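Local coordinates for sensor protein kinase HptS (Staphylococcus aureus, PDB 6LKI) that acts as the sensor histidine kinase of a two-component system, probably responding to an extracellular signal by phosphorylating a partner response regulator, at residues Glu63-Pro67 with Asn68-Thr72. Numbering follows the deposited sequence.
Sequences ELSGP and NQFIT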
loop_
_atom_site.group_PDB
_atom_site.type_symbol
_atom_site.label_atom_id
_atom_site.label_comp_id
_atom_site.label_asym_id
_atom_site.label_seq_id
_atom_site.Cartn_x
_atom_site.Cartn_y
_atom_site.Cartn_z
ATOM N N GLU B 63 -13.847 -2.797 4.187
ATOM C CA GLU B 63 -13.052 -2.356 3.046
ATOM C C GLU B 63 -12.720 -3.595 2.228
ATOM O O GLU B 63 -11.996 -4.478 2.700
ATOM C CB GLU B 63 -11.781 -1.628 3.491
ATOM C CG GLU B 63 -12.027 -0.242 4.074
ATOM C CD GLU B 63 -10.745 0.555 4.255
ATOM O OE1 GLU B 63 -9.653 -0.025 4.087
ATOM O OE2 GLU B 63 -10.831 1.763 4.564
ATOM N N LEU B 64 -13.273 -3.679 1.022
ATOM C CA LEU B 64 -13.009 -4.777 0.098
ATOM C C LEU B 64 -12.096 -4.238 -0.994
ATOM O O LEU B 64 -12.534 -3.461 -1.850
ATOM C CB LEU B 64 -14.308 -5.333 -0.482
ATOM C CG LEU B 64 -14.201 -6.622 -1.299
ATOM C CD1 LEU B 64 -13.617 -7.752 -0.461
ATOM C CD2 LEU B 64 -15.562 -7.010 -1.861
ATOM N N SER B 65 -10.830 -4.645 -0.963
ATOM C CA SER B 65 -9.795 -4.060 -1.804
ATOM C C SER B 65 -9.312 -5.072 -2.832
ATOM O O SER B 65 -8.961 -6.204 -2.482
ATOM C CB SER B 65 -8.619 -3.571 -0.957
ATOM O OG SER B 65 -9.053 -2.644 0.025
ATOM N N GLY B 66 -9.290 -4.654 -4.094
ATOM C CA GLY B 66 -8.738 -5.453 -5.160
ATOM C C GLY B 66 -7.917 -4.598 -6.101
ATOM O O GLY B 66 -7.728 -3.399 -5.873
ATOM N N PRO B 67 -7.407 -5.201 -7.179
ATOM C CA PRO B 67 -6.604 -4.434 -8.143
ATOM C C PRO B 67 -7.357 -3.243 -8.715
ATOM O O PRO B 67 -8.296 -3.408 -9.501
ATOM C CB PRO B 67 -6.269 -5.468 -9.230
ATOM C CG PRO B 67 -7.229 -6.606 -9.012
ATOM C CD PRO B 67 -7.508 -6.623 -7.545
ATOM N N ASN B 68 -6.952 -2.038 -8.305
ATOM C CA ASN B 68 -7.559 -0.786 -8.759
ATOM C C ASN B 68 -9.056 -0.731 -8.462
ATOM O O ASN B 68 -9.830 -0.152 -9.228
ATOM C CB ASN B 68 -7.299 -0.554 -10.252
ATOM C CG ASN B 68 -5.832 -0.309 -10.558
ATOM O OD1 ASN B 68 -5.109 0.284 -9.757
ATOM N ND2 ASN B 68 -5.384 -0.772 -11.720
ATOM N N GLN B 69 -9.473 -1.324 -7.343
ATOM C CA GLN B 69 -10.880 -1.367 -6.967
ATOM C C GLN B 69 -11.000 -1.267 -5.453
ATOM O O GLN B 69 -10.253 -1.921 -4.722
ATOM C CB GLN B 69 -11.549 -2.650 -7.472
ATOM C CG GLN B 69 -13.067 -2.605 -7.483
ATOM C CD GLN B 69 -13.672 -3.745 -8.280
ATOM O OE1 GLN B 69 -12.966 -4.653 -8.720
ATOM N NE2 GLN B 69 -14.986 -3.701 -8.474
ATOM N N PHE B 70 -11.950 -0.455 -4.993
ATOM C CA PHE B 70 -12.128 -0.181 -3.570
ATOM C C PHE B 70 -13.618 -0.112 -3.265
ATOM O O PHE B 70 -14.311 0.780 -3.763
ATOM C CB PHE B 70 -11.429 1.128 -3.181
ATOM C CG PHE B 70 -11.436 1.414 -1.705
ATOM C CD1 PHE B 70 -10.750 0.596 -0.822
ATOM C CD2 PHE B 70 -12.119 2.510 -1.203
ATOM C CE1 PHE B 70 -10.753 0.863 0.537
ATOM C CE2 PHE B 70 -12.125 2.781 0.153
ATOM C CZ PHE B 70 -11.441 1.956 1.023
ATOM N N ILE B 71 -14.103 -1.047 -2.450
ATOM C CA ILE B 71 -15.518 -1.158 -2.105
ATOM C C ILE B 71 -15.646 -1.014 -0.595
ATOM O O ILE B 71 -15.012 -1.763 0.161
ATOM C CB ILE B 71 -16.115 -2.493 -2.583
ATOM C CG1 ILE B 71 -16.182 -2.529 -4.111
ATOM C CG2 ILE B 71 -17.492 -2.723 -1.970
ATOM C CD1 ILE B 71 -16.456 -3.908 -4.678
ATOM N N THR B 72 -16.466 -0.061 -0.153
ATOM C CA THR B 72 -16.566 0.236 1.268
ATOM C C THR B 72 -17.935 0.826 1.578
ATOM O O THR B 72 -18.604 1.388 0.707
ATOM C CB THR B 72 -15.456 1.202 1.713
ATOM O OG1 THR B 72 -15.484 1.353 3.138
ATOM C CG2 THR B 72 -15.635 2.568 1.058
HETATM O O HOH W 1 -12.933 3.112 4.099
HETATM O O HOH W 2 -10.012 -5.073 -10.173
#
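E63 meets the edge of the F70 ring, and the two lie diagonally across a two-residue beta hairpin on the face they share with S65 and T72. Followed outward, the glutamate keeps to the end of the ring: CB is 4.0 Å from F70 CE1, CG lies 3.8 Å from CZ, and CD 3.6 Å from the same CZ. Its carboxylate stands steeply to the ring, the planes 77° apart, and CD meets the rim in the ring plane, where the C-H groups carry slight positive charge. OE1 lies beside CE1 and OE2 beside CZ, OE2 also accepting a hydrogen bond from a water that donates to T72 OG1, a hydroxyl bonded in turn to the backbone of Y62. F70 meets this partner because its CG lies anti to the backbone N (chi1 -174°), which carries the ring away from the turn, toward E63, passing S65 OG at its edge.

The other face is apolar at L64 and I71, whose CB atoms pack 4.0 Å apart, both residues touching helix 39-55. Nearer the turn it is polar, Q69 bonding through OE1 to Y98 OH and through NE2 to L36 O. Between the faces, L64 and I71 exchange backbone bonds, the one from L64 N to I71 O being 2.7 Å long and almost straight at 177°. G66 and Q69 form the second such pair and close a type II turn. P67, whose ring restricts phi, suits the first corner, and N68 tolerates the positive phi of the second; its side-chain amide is bonded to an acidic side chain of another protein chain. Strand 69-72 thus edges the four-stranded antiparallel sheet, joined through 59-66 to 97-106; one face is aliphatic, then polar near the turn, the other bears a carboxylate whose charge is probably eased by water and the aromatic rim.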